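Local coordinates for Thiol:disulfide interchange protein DsbC (Haemophilus influenzae, PDB 1T3B) that probably helps form and rearrange disulfide bonds in periplasmic proteins, passing its own disulfide on to substrates and acting as an isomerase, at residues A[96-101]-A[123-128]; A[103-108]-A[118-123]. All blocks are in the same frame, centred on the assembly; numbering follows the deposited sequence.

Contact 1 of 2, residues A[96-101]-A[123-128]; sequences ITCHYC and FPRAGM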
loop_
_atom_site.group_PDB
_atom_site.type_symbol
_atom_site.label_atom_id
_atom_site.label_comp_id
_atom_site.label_asym_id
_atom_site.label_seq_id
_atom_site.Cartn_x
_atom_site.Cartn_y
_atom_site.Cartn_z
ATOM N N ILE A 96 6.820 -26.664 16.697
ATOM C CA ILE A 96 6.821 -27.869 17.514
ATOM C C ILE A 96 5.990 -27.805 18.774
ATOM O O ILE A 96 5.718 -28.827 19.405
ATOM C CB ILE A 96 8.260 -28.276 17.880
ATOM C CG1 ILE A 96 8.989 -27.099 18.520
ATOM C CG2 ILE A 96 8.993 -28.718 16.641
ATOM C CD1 ILE A 96 10.379 -27.411 18.930
ATOM N N THR A 97 5.575 -26.606 19.135
ATOM C CA THR A 97 4.778 -26.434 20.334
ATOM C C THR A 97 3.340 -26.098 19.954
ATOM O O THR A 97 2.656 -25.389 20.687
ATOM C CB THR A 97 5.339 -25.281 21.176
ATOM O OG1 THR A 97 5.357 -24.079 20.383
ATOM C CG2 THR A 97 6.748 -25.610 21.661
ATOM N N CYS A 98 2.881 -26.605 18.814
ATOM C CA CYS A 98 1.537 -26.307 18.345
ATOM C C CYS A 98 0.674 -27.561 18.174
ATOM O O CYS A 98 0.955 -28.419 17.339
ATOM C CB CYS A 98 1.645 -25.486 17.046
ATOM S SG CYS A 98 0.480 -25.835 15.693
ATOM N N HIS A 99 -0.380 -27.654 18.983
ATOM C CA HIS A 99 -1.300 -28.794 18.973
ATOM C C HIS A 99 -1.776 -29.277 17.612
ATOM O O HIS A 99 -1.808 -30.485 17.353
ATOM C CB HIS A 99 -2.526 -28.492 19.837
ATOM C CG HIS A 99 -3.572 -29.569 19.809
ATOM N ND1 HIS A 99 -4.838 -29.363 19.302
ATOM C CD2 HIS A 99 -3.541 -30.859 20.227
ATOM C CE1 HIS A 99 -5.541 -30.477 19.408
ATOM N NE2 HIS A 99 -4.780 -31.400 19.965
ATOM N N TYR A 100 -2.158 -28.345 16.748
ATOM C CA TYR A 100 -2.652 -28.697 15.426
ATOM C C TYR A 100 -1.543 -29.072 14.461
ATOM O O TYR A 100 -1.758 -29.847 13.533
ATOM C CB TYR A 100 -3.512 -27.554 14.864
ATOM C CG TYR A 100 -4.932 -27.552 15.406
ATOM C CD1 TYR A 100 -5.842 -28.535 15.025
ATOM C CD2 TYR A 100 -5.354 -26.591 16.328
ATOM C CE1 TYR A 100 -7.134 -28.564 15.546
ATOM C CE2 TYR A 100 -6.643 -26.617 16.857
ATOM C CZ TYR A 100 -7.524 -27.606 16.460
ATOM O OH TYR A 100 -8.789 -27.641 16.981
ATOM N N CYS A 101 -0.358 -28.513 14.661
ATOM C CA CYS A 101 0.760 -28.874 13.808
ATOM C C CYS A 101 1.004 -30.319 14.212
ATOM O O CYS A 101 1.251 -31.190 13.382
ATOM C CB CYS A 101 1.993 -28.040 14.138
ATOM S SG CYS A 101 1.701 -26.253 14.090
ATOM N N PHE A 123 8.573 -22.551 11.451
ATOM C CA PHE A 123 7.965 -21.281 11.728
ATOM C C PHE A 123 7.867 -21.072 13.223
ATOM O O PHE A 123 6.797 -21.237 13.804
ATOM C CB PHE A 123 6.574 -21.185 11.107
ATOM C CG PHE A 123 6.029 -19.786 11.094
ATOM C CD1 PHE A 123 6.415 -18.883 10.106
ATOM C CD2 PHE A 123 5.191 -19.345 12.112
ATOM C CE1 PHE A 123 5.979 -17.569 10.134
ATOM C CE2 PHE A 123 4.750 -18.027 12.150
ATOM C CZ PHE A 123 5.148 -17.141 11.159
ATOM N N PRO A 124 8.993 -20.750 13.879
ATOM C CA PRO A 124 8.949 -20.524 15.329
ATOM C C PRO A 124 8.237 -19.205 15.660
ATOM O O PRO A 124 8.794 -18.110 15.524
ATOM C CB PRO A 124 10.425 -20.548 15.740
ATOM C CG PRO A 124 11.153 -20.205 14.494
ATOM C CD PRO A 124 10.380 -20.918 13.420
ATOM N N ARG A 125 6.988 -19.343 16.094
ATOM C CA ARG A 125 6.119 -18.217 16.424
ATOM C C ARG A 125 6.646 -17.251 17.483
ATOM O O ARG A 125 6.709 -16.047 17.241
ATOM C CB ARG A 125 4.741 -18.749 16.831
ATOM C CG ARG A 125 4.016 -19.460 15.701
ATOM C CD ARG A 125 2.761 -20.162 16.187
ATOM N NE ARG A 125 3.030 -21.111 17.260
ATOM C CZ ARG A 125 2.113 -21.904 17.802
ATOM N NH1 ARG A 125 0.867 -21.862 17.362
ATOM N NH2 ARG A 125 2.440 -22.730 18.787
ATOM N N ALA A 126 7.012 -17.774 18.654
ATOM C CA ALA A 126 7.535 -16.950 19.744
ATOM C C ALA A 126 8.953 -16.459 19.422
ATOM O O ALA A 126 9.864 -16.531 20.257
ATOM C CB ALA A 126 7.528 -17.752 21.057
ATOM N N GLY A 127 9.130 -15.962 18.200
ATOM C CA GLY A 127 10.428 -15.465 17.778
ATOM C C GLY A 127 11.566 -16.470 17.870
ATOM O O GLY A 127 11.389 -17.587 18.356
ATOM N N MET A 128 12.749 -16.048 17.420
ATOM C CA MET A 128 13.945 -16.889 17.411
ATOM C C MET A 128 14.713 -16.766 18.714
ATOM O O MET A 128 15.903 -17.070 18.768
ATOM C CB MET A 128 14.881 -16.462 16.281
ATOM C CG MET A 128 14.192 -15.956 15.041
ATOM S SD MET A 128 13.353 -17.260 14.157
ATOM C CE MET A 128 14.716 -18.247 13.744
#

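Contact 2 of 2, residues A[103-108]-A[118-123]; sequences LLHQQL and VRYLAF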
loop_
_atom_site.group_PDB
_atom_site.type_symbol
_atom_site.label_atom_id
_atom_site.label_comp_id
_atom_site.label_asym_id
_atom_site.label_seq_id
_atom_site.Cartn_x
_atom_site.Cartn_y
_atom_site.Cartn_z
ATOM N N LEU A 103 -1.140 -32.547 15.503
ATOM C CA LEU A 103 -2.222 -33.358 14.953
ATOM C C LEU A 103 -2.008 -33.621 13.470
ATOM O O LEU A 103 -2.107 -34.753 13.015
ATOM C CB LEU A 103 -3.562 -32.651 15.166
ATOM C CG LEU A 103 -4.822 -33.445 14.804
ATOM C CD1 LEU A 103 -4.907 -34.659 15.709
ATOM C CD2 LEU A 103 -6.065 -32.571 14.961
ATOM N N LEU A 104 -1.717 -32.568 12.718
ATOM C CA LEU A 104 -1.465 -32.708 11.295
ATOM C C LEU A 104 -0.366 -33.747 11.075
ATOM O O LEU A 104 -0.438 -34.574 10.177
ATOM C CB LEU A 104 -1.073 -31.340 10.716
ATOM C CG LEU A 104 -0.102 -31.076 9.555
ATOM C CD1 LEU A 104 -0.134 -32.148 8.492
ATOM C CD2 LEU A 104 -0.486 -29.740 8.949
ATOM N N HIS A 105 0.641 -33.715 11.931
ATOM C CA HIS A 105 1.758 -34.635 11.828
ATOM C C HIS A 105 1.344 -36.084 12.077
ATOM O O HIS A 105 1.813 -37.001 11.398
ATOM C CB HIS A 105 2.847 -34.225 12.815
ATOM C CG HIS A 105 4.182 -34.828 12.519
ATOM N ND1 HIS A 105 4.466 -36.158 12.740
ATOM C CD2 HIS A 105 5.303 -34.288 11.988
ATOM C CE1 HIS A 105 5.703 -36.410 12.358
ATOM N NE2 HIS A 105 6.232 -35.291 11.897
ATOM N N GLN A 106 0.461 -36.293 13.046
ATOM C CA GLN A 106 0.004 -37.638 13.356
ATOM C C GLN A 106 -0.765 -38.256 12.208
ATOM O O GLN A 106 -1.208 -39.388 12.304
ATOM C CB GLN A 106 -0.890 -37.630 14.588
ATOM C CG GLN A 106 -0.163 -37.355 15.878
ATOM C CD GLN A 106 -1.051 -37.550 17.088
ATOM O OE1 GLN A 106 -2.043 -36.851 17.259
ATOM N NE2 GLN A 106 -0.699 -38.512 17.931
ATOM N N GLN A 107 -0.917 -37.520 11.118
ATOM C CA GLN A 107 -1.671 -38.026 9.986
ATOM C C GLN A 107 -0.930 -37.983 8.668
ATOM O O GLN A 107 -1.552 -37.983 7.606
ATOM C CB GLN A 107 -2.971 -37.244 9.857
ATOM C CG GLN A 107 -3.796 -37.284 11.127
ATOM C CD GLN A 107 -4.961 -36.337 11.107
ATOM O OE1 GLN A 107 -5.761 -36.358 10.184
ATOM N NE2 GLN A 107 -5.072 -35.505 12.133
ATOM N N LEU A 108 0.395 -37.950 8.728
ATOM C CA LEU A 108 1.170 -37.927 7.503
ATOM C C LEU A 108 0.782 -39.142 6.668
ATOM O O LEU A 108 0.676 -39.057 5.444
ATOM C CB LEU A 108 2.677 -37.963 7.798
ATOM C CG LEU A 108 3.450 -36.676 8.091
ATOM C CD1 LEU A 108 2.915 -35.556 7.236
ATOM C CD2 LEU A 108 3.338 -36.320 9.529
ATOM N N VAL A 118 3.888 -34.038 2.096
ATOM C CA VAL A 118 3.999 -32.942 3.051
ATOM C C VAL A 118 5.457 -32.514 3.221
ATOM O O VAL A 118 6.318 -33.324 3.515
ATOM C CB VAL A 118 3.403 -33.344 4.415
ATOM C CG1 VAL A 118 3.523 -32.198 5.397
ATOM C CG2 VAL A 118 1.942 -33.732 4.245
ATOM N N ARG A 119 5.729 -31.230 3.023
ATOM C CA ARG A 119 7.083 -30.699 3.143
ATOM C C ARG A 119 7.113 -29.613 4.214
ATOM O O ARG A 119 6.479 -28.578 4.065
ATOM C CB ARG A 119 7.532 -30.120 1.800
ATOM C CG ARG A 119 7.029 -30.904 0.593
ATOM C CD ARG A 119 7.747 -30.504 -0.688
ATOM N NE ARG A 119 7.690 -29.066 -0.914
ATOM C CZ ARG A 119 8.211 -28.447 -1.966
ATOM N NH1 ARG A 119 8.838 -29.142 -2.905
ATOM N NH2 ARG A 119 8.102 -27.130 -2.077
ATOM N N TYR A 120 7.851 -29.844 5.291
ATOM C CA TYR A 120 7.903 -28.874 6.369
ATOM C C TYR A 120 9.001 -27.836 6.301
ATOM O O TYR A 120 10.151 -28.122 5.977
ATOM C CB TYR A 120 8.034 -29.550 7.738
ATOM C CG TYR A 120 6.885 -30.414 8.190
ATOM C CD1 TYR A 120 5.602 -29.896 8.371
ATOM C CD2 TYR A 120 7.095 -31.750 8.480
ATOM C CE1 TYR A 120 4.560 -30.706 8.835
ATOM C CE2 TYR A 120 6.068 -32.555 8.939
ATOM C CZ TYR A 120 4.815 -32.037 9.113
ATOM O OH TYR A 120 3.833 -32.886 9.548
ATOM N N LEU A 121 8.598 -26.624 6.654
ATOM C CA LEU A 121 9.453 -25.464 6.756
ATOM C C LEU A 121 9.205 -25.086 8.207
ATOM O O LEU A 121 8.153 -25.394 8.752
ATOM C CB LEU A 121 8.969 -24.356 5.830
ATOM C CG LEU A 121 9.447 -24.499 4.394
ATOM C CD1 LEU A 121 8.875 -23.422 3.538
ATOM C CD2 LEU A 121 10.956 -24.416 4.385
ATOM N N ALA A 122 10.160 -24.428 8.841
ATOM C CA ALA A 122 9.973 -24.066 10.230
ATOM C C ALA A 122 9.344 -22.697 10.388
ATOM O O ALA A 122 9.546 -21.792 9.578
ATOM C CB ALA A 122 11.302 -24.104 10.972
ATOM N N PHE A 123 8.573 -22.551 11.451
ATOM C CA PHE A 123 7.965 -21.281 11.728
ATOM C C PHE A 123 7.867 -21.072 13.223
ATOM O O PHE A 123 6.797 -21.237 13.804
ATOM C CB PHE A 123 6.574 -21.185 11.107
ATOM C CG PHE A 123 6.029 -19.786 11.094
ATOM C CD1 PHE A 123 6.415 -18.883 10.106
ATOM C CD2 PHE A 123 5.191 -19.345 12.112
ATOM C CE1 PHE A 123 5.979 -17.569 10.134
ATOM C CE2 PHE A 123 4.750 -18.027 12.150
ATOM C CZ PHE A 123 5.148 -17.141 11.159
#

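Contact 1 of 2, residues A[96-101]-A[123-128]
Arg125 reaches across from its loop to lay its guanidinium beside Cys98 and the backbone of Thr97, and it is the residue of 123-128 that makes the contact. CB points toward 96-101, and CG stands anti to the carbonyl carbon (chi1 -64°). The aliphatic part, CB, CG and CD, runs out without touching 96-101; a bend at chi3 (-56°) then turns the end of the chain. NE has a hydrogen bond of its own just outside the two segments. Beyond it, CZ comes to 3.7 Å from Cys98 CB, which sits over one face of the flat group. NH1 passes Cys98 CB at the same distance, while NH2 is nearer, 3.4 Å from Cys98 CB. The edge of the group, in its plane, is turned to the backbone oxygen of Thr97, with Thr97 O 3.3 Å from Arg125 NH2. Thr97 OG1 is a more distant neighbour, and it is hydrogen-bonded to Asp95 OD1. Since the other carboxylate oxygen of Asp95 accepts a hydrogen bond from the backbone N of Arg125, a single acid ties both sides of the contact together. Thr182, from the loop leading to strand 184-186, touches Arg125 and both cysteines.

The setting is the thioredoxin-type CxxC motif at a helix start. Cys98 occupies the N-cap position of helix 99-105, and its SG is joined to Cys101 SG in the redox-active disulfide at 2.1 Å. What meets the guanidinium is thus the CB methylene of Cys98 on a face and a carbonyl oxygen at the edge; Cys98 SG lies farther off, 4.3 Å from Arg125 NH1. A cationic group held so close to the disulfide probably contributes positive electrostatic potential to the surroundings of the redox centre, partly offset by the carboxylate of Asp95.

Contact 2 of 2, residues A[103-108]-A[118-123]
His105 and Tyr120 form the aromatic part of this contact. Their rings meet rim to rim, neither over the other's face, with centroids 5.6 Å apart and planes only 6° from parallel. The closest approach is between His105 CD2 and Tyr120 OH, at 3.2 Å. CG of His105 lies anti to the backbone N (chi1 -163°), which brings the ring nearer the strand than the direction of its CB would suggest. The polar end of the imidazole is engaged elsewhere, through NE2 to the hydroxyl of Tyr81.

Packing of aliphatic side chains makes up the rest. Leu108 crosses Val118 at about a right angle, its CD1 lying 3.6 Å from Val118 CB and equally near Val118 CG2. Val118 CG1 in turn rests over one face of the Tyr120 ring, offset toward the rim. Leu104 lies more loosely near the tyrosine hydroxyl, with CD1 4.2 Å from Tyr120 OH.

The end of helix 99-105 and the turn that leads into helix 108-113 thereby pack on strand 116-122, inside the beta-alpha-beta crossover from strand 88-94. Tyr81 of the adjoining antiparallel strand 79-81 sets its ring steeply against both aromatics, Leu149 of helix 145-153 touches them too, and Tyr111 of helix 108-113 meets Leu104 and Val118.

Both contacts join the region of helix 99-105 to strand 116-122 or the loop after it, and contact 2 is nested along the chain inside the loop that contact 1 closes. Their centres are 12 Å apart, and Phe123 ends 118-123 and begins 123-128. Contact 1, at the start of the helix, is partly buried and built round a polar group: a cationic side chain beside the redox-active disulfide. Contact 2, at the helix's far end, is a buried, mainly apolar and aromatic piece of the thioredoxin-fold core. The pair illustrates how one helix can carry reactive chemistry at its N-terminal end while its other end packs on the sheet.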